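Probable hydrogenase maturation factor HypB (Methanocaldococcus jannaschii, PDB 2HF9) binds GTP and metal ions as a homodimer and probably hydrolyses GTP slowly to drive nickel insertion during maturation of [NiFe] hydrogenases. Local coordinates at residues K67-A72 against D117-L122; V145-T150 against G161-A166; D154-H159 against K185-D190. All blocks are in the same frame, centred on the assembly; numbering follows the deposited sequence.

Interaction 1: K67-A72 against D117-L122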
loop_
_atom_site.group_PDB
_atom_site.type_symbol
_atom_site.label_atom_id
_atom_site.label_comp_id
_atom_site.label_asym_id
_atom_site.label_seq_id
_atom_site.Cartn_x
_atom_site.Cartn_y
_atom_site.Cartn_z
ATOM N N LYS A 67 25.757 -16.530 4.310
ATOM C CA LYS A 67 26.167 -15.132 4.229
ATOM C C LYS A 67 25.073 -14.386 3.471
ATOM O O LYS A 67 24.720 -14.750 2.347
ATOM C CB LYS A 67 27.518 -15.004 3.524
ATOM C CG LYS A 67 28.669 -15.674 4.276
ATOM C CD LYS A 67 29.881 -15.854 3.382
ATOM C CE LYS A 67 30.883 -16.824 3.986
ATOM N NZ LYS A 67 31.974 -17.120 3.014
ATOM N N ILE A 68 24.525 -13.355 4.100
ATOM C CA ILE A 68 23.310 -12.720 3.599
ATOM C C ILE A 68 23.539 -11.257 3.223
ATOM O O ILE A 68 24.168 -10.499 3.966
ATOM C CB ILE A 68 22.142 -12.850 4.622
ATOM C CG1 ILE A 68 21.850 -14.327 4.922
ATOM C CG2 ILE A 68 20.874 -12.154 4.107
ATOM C CD1 ILE A 68 21.161 -14.569 6.258
ATOM N N ALA A 69 23.034 -10.885 2.049
ATOM C CA ALA A 69 23.017 -9.498 1.604
ATOM C C ALA A 69 21.577 -9.065 1.397
ATOM O O ALA A 69 20.702 -9.900 1.151
ATOM C CB ALA A 69 23.801 -9.339 0.310
ATOM N N CYS A 70 21.340 -7.760 1.502
ATOM C CA CYS A 70 20.034 -7.180 1.216
ATOM C C CYS A 70 20.102 -6.008 0.249
ATOM O O CYS A 70 21.105 -5.292 0.180
ATOM C CB CYS A 70 19.353 -6.709 2.501
ATOM S SG CYS A 70 19.096 -8.001 3.716
ATOM N N ILE A 71 19.018 -5.838 -0.498
ATOM C CA ILE A 71 18.752 -4.627 -1.257
ATOM C C ILE A 71 17.446 -4.066 -0.701
ATOM O O ILE A 71 16.417 -4.747 -0.710
ATOM C CB ILE A 71 18.628 -4.908 -2.782
ATOM C CG1 ILE A 71 19.989 -5.305 -3.364
ATOM C CG2 ILE A 71 18.069 -3.684 -3.521
ATOM C CD1 ILE A 71 19.920 -6.007 -4.729
ATOM N N ALA A 72 17.503 -2.842 -0.192
ATOM C CA ALA A 72 16.336 -2.195 0.393
ATOM C C ALA A 72 15.930 -1.000 -0.452
ATOM O O ALA A 72 16.628 0.020 -0.479
ATOM C CB ALA A 72 16.623 -1.766 1.824
ATOM N N ASP A 117 30.697 -13.465 -4.368
ATOM C CA ASP A 117 31.447 -14.649 -3.937
ATOM C C ASP A 117 31.551 -14.744 -2.416
ATOM O O ASP A 117 32.118 -15.701 -1.876
ATOM C CB ASP A 117 32.834 -14.678 -4.582
ATOM C CG ASP A 117 32.776 -14.990 -6.063
ATOM O OD1 ASP A 117 31.969 -15.857 -6.470
ATOM O OD2 ASP A 117 33.537 -14.363 -6.822
ATOM N N GLU A 118 31.005 -13.744 -1.730
ATOM C CA GLU A 118 30.913 -13.765 -0.274
ATOM C C GLU A 118 29.463 -13.642 0.199
ATOM O O GLU A 118 29.199 -13.241 1.334
ATOM C CB GLU A 118 31.800 -12.679 0.344
ATOM C CG GLU A 118 33.290 -13.048 0.391
ATOM C CD GLU A 118 33.561 -14.352 1.138
ATOM O OE1 GLU A 118 33.162 -14.469 2.321
ATOM O OE2 GLU A 118 34.178 -15.264 0.540
ATOM N N ILE A 119 28.531 -13.988 -0.687
ATOM C CA ILE A 119 27.096 -13.946 -0.394
ATOM C C ILE A 119 26.450 -15.263 -0.831
ATOM O O ILE A 119 26.769 -15.792 -1.894
ATOM C CB ILE A 119 26.395 -12.729 -1.100
ATOM C CG1 ILE A 119 26.964 -11.383 -0.617
ATOM C CG2 ILE A 119 24.872 -12.761 -0.919
ATOM C CD1 ILE A 119 26.868 -11.125 0.894
ATOM N N ASP A 120 25.557 -15.796 0.002
ATOM C CA ASP A 120 24.795 -16.999 -0.334
ATOM C C ASP A 120 23.321 -16.681 -0.611
ATOM O O ASP A 120 22.706 -17.266 -1.509
ATOM C CB ASP A 120 24.913 -18.043 0.787
ATOM C CG ASP A 120 26.360 -18.376 1.130
ATOM O OD1 ASP A 120 27.130 -18.726 0.209
ATOM O OD2 ASP A 120 26.726 -18.289 2.321
ATOM N N LEU A 121 22.764 -15.765 0.179
ATOM C CA LEU A 121 21.361 -15.368 0.068
ATOM C C LEU A 121 21.224 -13.871 -0.155
ATOM O O LEU A 121 21.913 -13.077 0.482
ATOM C CB LEU A 121 20.578 -15.748 1.331
ATOM C CG LEU A 121 20.517 -17.209 1.782
ATOM C CD1 LEU A 121 19.685 -17.324 3.054
ATOM C CD2 LEU A 121 19.954 -18.105 0.694
ATOM N N LEU A 122 20.319 -13.497 -1.054
ATOM C CA LEU A 122 19.993 -12.096 -1.289
ATOM C C LEU A 122 18.515 -11.837 -1.017
ATOM O O LEU A 122 17.646 -12.446 -1.645
ATOM C CB LEU A 122 20.352 -11.686 -2.726
ATOM C CG LEU A 122 19.992 -10.261 -3.171
ATOM C CD1 LEU A 122 20.702 -9.202 -2.335
ATOM C CD2 LEU A 122 20.299 -10.070 -4.652
#
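K67 and D120 grip each other through a two-way exchange: the amide N of K67 gives a nearly straight bond to D120 OD2 (2.8 Å), and the amide N of D120 returns one to K67 O (2.7 Å). The carboxylate oxygen is met on its anti side. With CG of D120 beside its own backbone N (chi1 -55°), the acid turns back toward the amide of K67. K67 O also accepts the amide N of L121, so two successive N-H groups converge on one carbonyl. Farther out, the extended K67 side chain runs past E118 O and ends in a salt bridge, its NZ 3.0 Å from E118 OE1 and above the plane of that carboxylate. The next rung is A69 N to L121 O at 2.9 Å. Packing follows on the two faces. I68 and L121 lie side by side on one, beside L62 of helix 51-62; on the other, A69 CB sits 3.6 Å from I119 CD1, and L122 CD1 spans A69 and I71. This is parallel pairing at the entry of two neighbouring strands, I68 with L121 and A69 with L122, in the parallel sheet of a P-loop GTPase.

Interaction 2: V145-T150 against G161-A166; sequences VVISTT and GIMKTA
V145 leaves strand 142-148 with its CB directed at the end of segment 161-166, and its two methyls divide the work. CB itself already lies near A166 CB, at 4.1 Å. From there CG2, which stands beside the backbone N, approaches A166 CB to 3.6 Å and also meets I162, whose CG1 is 4.1 Å away. The other branch, CG1, is anti to the backbone N (chi1 176°), and this rotation carries it to the end of M163, where it touches both SD and CE, with CE at 4.0 Å. The valine and methionine side chains cross at about a right angle. In M163 the bend at chi2 (-56°) sends the thioether toward the strand, where CE meets I147 tip to tip, 3.9 Å from CG2 and just as near CD1. The contact between the segments is thus wholly apolar and buried. Were V145 cut back to an alanine, both methyls would go, which would probably open a gap between A166 and M163 CE and leave the thioether less firmly held. The 161-166 segment is held by its own polar bonds: I162 O accepts both the amide N and the OG1 of T165, the hydroxyl lying 2.7 Å away on a lone pair in the carbonyl plane, while a type I turn runs from M163 to A166. Outside the two segments, I194 of helix 184-194 packs on M163, and L130 touches both I147 and I162. Just past the end of the first strand, T150 belongs to the nucleotide pocket. The arrangement is that of a beta-alpha-beta unit, in which the short helix 160-163 packs on strand 142-148 and the chain leads back into the neighbouring parallel strand 168-172.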
loop_
_atom_site.group_PDB
_atom_site.type_symbol
_atom_site.label_atom_id
_atom_site.label_comp_id
_atom_site.label_asym_id
_atom_site.label_seq_id
_atom_site.Cartn_x
_atom_site.Cartn_y
_atom_site.Cartn_z
ATOM N N VAL A 145 5.083 -12.519 -1.385
ATOM C CA VAL A 145 4.143 -11.429 -1.140
ATOM C C VAL A 145 3.690 -11.477 0.314
ATOM O O VAL A 145 3.132 -12.477 0.775
ATOM C CB VAL A 145 2.927 -11.435 -2.113
ATOM C CG1 VAL A 145 1.923 -10.339 -1.743
ATOM C CG2 VAL A 145 3.388 -11.244 -3.544
ATOM N N VAL A 146 3.968 -10.391 1.032
ATOM C CA VAL A 146 3.568 -10.256 2.419
ATOM C C VAL A 146 2.383 -9.302 2.510
ATOM O O VAL A 146 2.485 -8.131 2.156
ATOM C CB VAL A 146 4.728 -9.714 3.304
ATOM C CG1 VAL A 146 4.331 -9.731 4.787
ATOM C CG2 VAL A 146 6.004 -10.517 3.072
ATOM N N ILE A 147 1.251 -9.820 2.963
ATOM C CA ILE A 147 0.141 -8.965 3.351
ATOM C C ILE A 147 -0.153 -9.231 4.815
ATOM O O ILE A 147 0.403 -10.157 5.407
ATOM C CB ILE A 147 -1.132 -9.146 2.470
ATOM C CG1 ILE A 147 -1.649 -10.604 2.484
ATOM C CG2 ILE A 147 -0.910 -8.550 1.065
ATOM C CD1 ILE A 147 -0.956 -11.564 1.515
ATOM N N SER A 148 -1.001 -8.412 5.415
ATOM C CA SER A 148 -1.283 -8.599 6.825
ATOM C C SER A 148 -2.760 -8.443 7.141
ATOM O O SER A 148 -3.501 -7.785 6.402
ATOM C CB SER A 148 -0.416 -7.669 7.677
ATOM O OG SER A 148 -0.852 -6.330 7.583
ATOM N N THR A 149 -3.180 -9.058 8.246
ATOM C CA THR A 149 -4.586 -9.059 8.652
ATOM C C THR A 149 -5.153 -7.643 8.800
ATOM O O THR A 149 -6.333 -7.417 8.543
ATOM C CB THR A 149 -4.798 -9.843 9.970
ATOM O OG1 THR A 149 -4.107 -9.186 11.038
ATOM C CG2 THR A 149 -4.274 -11.279 9.835
ATOM N N THR A 150 -4.295 -6.695 9.179
ATOM C CA THR A 150 -4.722 -5.327 9.482
ATOM C C THR A 150 -5.113 -4.494 8.257
ATOM O O THR A 150 -5.649 -3.392 8.399
ATOM C CB THR A 150 -3.684 -4.572 10.340
ATOM O OG1 THR A 150 -2.425 -4.507 9.653
ATOM C CG2 THR A 150 -3.502 -5.268 11.677
ATOM N N GLY A 161 -3.873 -10.191 -9.209
ATOM C CA GLY A 161 -2.740 -10.044 -10.125
ATOM C C GLY A 161 -1.380 -10.297 -9.505
ATOM O O GLY A 161 -0.621 -11.151 -9.985
ATOM N N ILE A 162 -1.066 -9.569 -8.431
ATOM C CA ILE A 162 0.219 -9.754 -7.745
ATOM C C ILE A 162 0.297 -11.112 -7.039
ATOM O O ILE A 162 1.364 -11.728 -6.997
ATOM C CB ILE A 162 0.561 -8.585 -6.765
ATOM C CG1 ILE A 162 2.059 -8.596 -6.408
ATOM C CG2 ILE A 162 -0.333 -8.618 -5.519
ATOM C CD1 ILE A 162 2.545 -7.359 -5.659
ATOM N N MET A 163 -0.841 -11.569 -6.509
ATOM C CA MET A 163 -0.925 -12.851 -5.804
ATOM C C MET A 163 -0.527 -14.010 -6.700
ATOM O O MET A 163 0.132 -14.946 -6.253
ATOM C CB MET A 163 -2.328 -13.084 -5.229
ATOM C CG MET A 163 -2.736 -12.100 -4.149
ATOM S SD MET A 163 -1.603 -12.019 -2.748
ATOM C CE MET A 163 -2.078 -10.428 -2.090
ATOM N N LYS A 164 -0.911 -13.928 -7.972
ATOM C CA LYS A 164 -0.563 -14.952 -8.962
ATOM C C LYS A 164 0.927 -14.997 -9.294
ATOM O O LYS A 164 1.406 -15.981 -9.862
ATOM C CB LYS A 164 -1.375 -14.761 -10.244
ATOM C CG LYS A 164 -2.864 -15.002 -10.080
ATOM C CD LYS A 164 -3.567 -14.929 -11.426
ATOM C CE LYS A 164 -5.071 -14.813 -11.257
ATOM N NZ LYS A 164 -5.489 -13.386 -11.094
ATOM N N THR A 165 1.655 -13.936 -8.948
ATOM C CA THR A 165 3.097 -13.876 -9.219
ATOM C C THR A 165 3.925 -14.387 -8.035
ATOM O O THR A 165 5.143 -14.534 -8.136
ATOM C CB THR A 165 3.562 -12.446 -9.626
ATOM O OG1 THR A 165 3.590 -11.590 -8.475
ATOM C CG2 THR A 165 2.629 -11.849 -10.680
ATOM N N ALA A 166 3.251 -14.683 -6.926
ATOM C CA ALA A 166 3.922 -15.109 -5.700
ATOM C C ALA A 166 4.227 -16.604 -5.680
ATOM O O ALA A 166 3.417 -17.422 -6.129
ATOM C CB ALA A 166 3.089 -14.728 -4.489
#

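Interaction 3: D154-H159 against K185-D190. With GSP (5'-guanosine-diphosphate-monothiophosphate), chain H.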
loop_
_atom_site.group_PDB
_atom_site.type_symbol
_atom_site.label_atom_id
_atom_site.label_comp_id
_atom_site.label_asym_id
_atom_site.label_seq_id
_atom_site.Cartn_x
_atom_site.Cartn_y
_atom_site.Cartn_z
ATOM N N ASP A 154 -10.198 -8.866 2.755
ATOM C CA ASP A 154 -10.512 -8.859 1.323
ATOM C C ASP A 154 -9.284 -8.550 0.468
ATOM O O ASP A 154 -9.351 -8.592 -0.761
ATOM C CB ASP A 154 -11.626 -7.853 1.005
ATOM C CG ASP A 154 -13.012 -8.389 1.323
ATOM O OD1 ASP A 154 -13.245 -9.605 1.162
ATOM O OD2 ASP A 154 -13.879 -7.585 1.729
ATOM N N THR A 155 -8.171 -8.257 1.135
ATOM C CA THR A 155 -6.934 -7.802 0.497
ATOM C C THR A 155 -6.381 -8.757 -0.567
ATOM O O THR A 155 -5.895 -8.315 -1.615
ATOM C CB THR A 155 -5.867 -7.493 1.575
ATOM O OG1 THR A 155 -6.365 -6.454 2.427
ATOM C CG2 THR A 155 -4.557 -7.034 0.951
ATOM N N ILE A 156 -6.467 -10.060 -0.310
ATOM C CA ILE A 156 -5.993 -11.047 -1.283
ATOM C C ILE A 156 -6.907 -11.110 -2.515
ATOM O O ILE A 156 -6.423 -11.053 -3.646
ATOM C CB ILE A 156 -5.770 -12.442 -0.642
ATOM C CG1 ILE A 156 -4.674 -12.347 0.427
ATOM C CG2 ILE A 156 -5.398 -13.478 -1.706
ATOM C CD1 ILE A 156 -4.653 -13.478 1.427
ATOM N N GLU A 157 -8.219 -11.183 -2.306
ATOM C CA GLU A 157 -9.129 -11.256 -3.455
ATOM C C GLU A 157 -9.277 -9.937 -4.224
ATOM O O GLU A 157 -9.679 -9.941 -5.390
ATOM C CB GLU A 157 -10.476 -11.915 -3.114
ATOM C CG GLU A 157 -11.294 -11.298 -1.999
ATOM C CD GLU A 157 -12.634 -12.009 -1.817
ATOM O OE1 GLU A 157 -13.077 -12.712 -2.752
ATOM O OE2 GLU A 157 -13.249 -11.866 -0.743
ATOM N N LYS A 158 -8.913 -8.827 -3.575
ATOM C CA LYS A 158 -8.899 -7.506 -4.208
ATOM C C LYS A 158 -7.676 -7.260 -5.088
ATOM O O LYS A 158 -7.657 -6.305 -5.867
ATOM C CB LYS A 158 -8.971 -6.401 -3.152
ATOM C CG LYS A 158 -10.369 -5.954 -2.781
ATOM C CD LYS A 158 -10.308 -5.021 -1.572
ATOM C CE LYS A 158 -11.479 -4.060 -1.530
ATOM N NZ LYS A 158 -11.123 -2.699 -2.023
ATOM N N HIS A 159 -6.647 -8.096 -4.952
ATOM C CA HIS A 159 -5.419 -7.926 -5.735
ATOM C C HIS A 159 -4.892 -9.258 -6.284
ATOM O O HIS A 159 -3.758 -9.642 -5.985
ATOM C CB HIS A 159 -4.335 -7.222 -4.901
ATOM C CG HIS A 159 -4.801 -5.965 -4.233
ATOM N ND1 HIS A 159 -4.656 -4.720 -4.808
ATOM C CD2 HIS A 159 -5.403 -5.760 -3.037
ATOM C CE1 HIS A 159 -5.157 -3.804 -3.997
ATOM N NE2 HIS A 159 -5.618 -4.407 -2.917
ATOM N N LYS A 185 -8.769 -17.672 8.116
ATOM C CA LYS A 185 -9.112 -18.882 7.371
ATOM C C LYS A 185 -9.627 -18.536 5.975
ATOM O O LYS A 185 -9.282 -19.204 5.003
ATOM C CB LYS A 185 -10.135 -19.732 8.136
ATOM C CG LYS A 185 -9.606 -20.315 9.442
ATOM C CD LYS A 185 -10.468 -21.483 9.915
ATOM C CE LYS A 185 -9.844 -22.210 11.100
ATOM N NZ LYS A 185 -8.507 -22.794 10.785
ATOM N N LYS A 186 -10.442 -17.484 5.884
ATOM C CA LYS A 186 -10.886 -16.946 4.597
ATOM C C LYS A 186 -9.697 -16.482 3.754
ATOM O O LYS A 186 -9.597 -16.824 2.577
ATOM C CB LYS A 186 -11.871 -15.787 4.790
ATOM C CG LYS A 186 -12.315 -15.122 3.483
ATOM C CD LYS A 186 -12.951 -13.766 3.730
ATOM C CE LYS A 186 -13.313 -13.068 2.423
ATOM N NZ LYS A 186 -12.119 -12.589 1.664
ATOM N N MET A 187 -8.801 -15.704 4.362
ATOM C CA MET A 187 -7.640 -15.172 3.644
ATOM C C MET A 187 -6.752 -16.299 3.121
ATOM O O MET A 187 -6.288 -16.249 1.984
ATOM C CB MET A 187 -6.832 -14.229 4.535
ATOM C CG MET A 187 -7.594 -12.992 4.964
ATOM S SD MET A 187 -6.650 -11.910 6.066
ATOM C CE MET A 187 -5.510 -11.133 4.917
ATOM N N GLU A 188 -6.531 -17.311 3.957
ATOM C CA GLU A 188 -5.714 -18.463 3.586
ATOM C C GLU A 188 -6.316 -19.212 2.393
ATOM O O GLU A 188 -5.590 -19.617 1.479
ATOM C CB GLU A 188 -5.540 -19.395 4.784
ATOM C CG GLU A 188 -4.659 -20.605 4.519
ATOM C CD GLU A 188 -4.598 -21.556 5.697
ATOM O OE1 GLU A 188 -5.567 -21.589 6.492
ATOM O OE2 GLU A 188 -3.588 -22.281 5.818
ATOM N N ASN A 189 -7.638 -19.385 2.411
ATOM C CA ASN A 189 -8.357 -19.990 1.286
ATOM C C ASN A 189 -8.343 -19.130 0.027
ATOM O O ASN A 189 -8.189 -19.651 -1.079
ATOM C CB ASN A 189 -9.790 -20.351 1.682
ATOM C CG ASN A 189 -9.861 -21.652 2.439
ATOM O OD1 ASN A 189 -9.233 -22.638 2.051
ATOM N ND2 ASN A 189 -10.613 -21.666 3.527
ATOM N N ASP A 190 -8.488 -17.815 0.203
ATOM C CA ASP A 190 -8.362 -16.862 -0.901
ATOM C C ASP A 190 -7.028 -17.044 -1.625
ATOM O O ASP A 190 -6.993 -17.139 -2.851
ATOM C CB ASP A 190 -8.470 -15.413 -0.403
ATOM C CG ASP A 190 -9.884 -15.020 0.018
ATOM O OD1 ASP A 190 -10.018 -13.972 0.686
ATOM O OD2 ASP A 190 -10.858 -15.729 -0.314
HETATM P PG GSP H . -8.741 -0.692 0.524
HETATM O O3B GSP H . -8.921 -0.584 2.120
HETATM S S1G GSP H . -7.255 0.011 0.005
HETATM O O2G GSP H . -8.788 -2.200 0.208
HETATM O O3G GSP H . -9.921 0.012 -0.159
HETATM P PB GSP H . -9.570 0.664 2.908
HETATM O O1B GSP H . -8.523 1.691 3.086
HETATM O O2B GSP H . -10.807 1.175 2.287
HETATM P PA GSP H . -11.184 -0.623 4.933
HETATM O O1A GSP H . -12.197 0.410 5.236
HETATM O O2A GSP H . -11.711 -1.686 4.042
HETATM O O3A GSP H . -9.833 0.045 4.374
HETATM O "O5'" GSP H . -10.642 -1.232 6.320
HETATM C "C5'" GSP H . -9.709 -2.295 6.332
HETATM C "C4'" GSP H . -9.864 -3.070 7.638
HETATM O "O4'" GSP H . -9.456 -2.261 8.731
HETATM C "C3'" GSP H . -11.311 -3.452 7.905
HETATM O "O3'" GSP H . -11.310 -4.765 8.414
HETATM C "C2'" GSP H . -11.778 -2.477 8.967
HETATM O "O2'" GSP H . -12.737 -3.061 9.811
HETATM C "C1'" GSP H . -10.484 -2.180 9.703
HETATM N N9 GSP H . -10.416 -0.863 10.361
HETATM C C8 GSP H . -10.543 0.383 9.796
HETATM N N7 GSP H . -10.377 1.305 10.775
HETATM C C5 GSP H . -10.134 0.669 11.944
HETATM C C6 GSP H . -9.887 1.111 13.244
HETATM O O6 GSP H . -9.867 2.309 13.509
HETATM N N1 GSP H . -9.665 0.188 14.248
HETATM C C2 GSP H . -9.689 -1.166 13.969
HETATM N N2 GSP H . -9.478 -2.056 14.929
HETATM N N3 GSP H . -9.933 -1.598 12.680
HETATM C C4 GSP H . -10.149 -0.697 11.688
HETATM O O HOH W 1 -8.656 -11.683 0.748
#
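K186 reaches D154 and E157 because its CG stands anti to the backbone N (chi1 177°) and its chain stays extended until a bend at chi4 (-71°) turns NZ toward the three carboxylates. E157 comes to meet it from a less common rotamer, CG lying between the backbone N and the carbonyl carbon (chi1 57°), with the rest of the chain straight. The result is a four-residue salt-bridge network of D154, E157, K186 and D190, joining the loop after strand 142-148 to helix 184-194 of the nucleotide-binding domain. One ammonium serves three carboxylates. D190 OD1, one helical turn along, offers its syn lone pair to K186 NZ at 2.7 Å; E157 OE2 is met at 2.8 Å from well above its carboxylate plane; and D154 OD1, at 3.2 Å, is approached on its anti side. The lysine also bonds to D153 O. D154 OD1 and E157 OE2 are 3.0 Å apart with no bond between them, and the shared ammonium probably offsets their repulsion. D190 OD2 has a second partner in R193.

Apolar contacts accompany the charges. I156 points at the helix, crossing M187 at about a right angle with CD1 3.9 Å from its CB, while CG2 rests on D190 CB; I171 of strand 168-172 touches both I156 and M187. The same loop carries K158 to the nucleotide, where NZ makes a weak bond to O2G of the thiophosphate and a salt bridge to D74 of the second subunit, so this loop contacts both helix 184-194 and the second subunit. Between loop and helix, a single water accepts the amide N of E157 and donates to D190 OD1 at 2.7 Å.

Interactions 2 and 3 form one continuous block, their centres about 9 Å apart, whereas interaction 1 lies on the opposite side of the chain's centre, its centre about 24 Å from that of interaction 2 and about 32 Å from that of interaction 3. The block is joined through packing contacts: I147 CD1 lies 4.0 Å from I156 CG1, and M163 CG packs against I156 O at 3.9 Å. Interactions 1 and 2 share the parallel sheet without touching. T150 and K158 belong to the nucleotide pocket, while in interaction 1 the C70 side chain is about 12 Å from a bound nucleotide. Interaction 1 is nearer a zinc site, with the I71 side chain about 9 Å from that of zinc ligand H109.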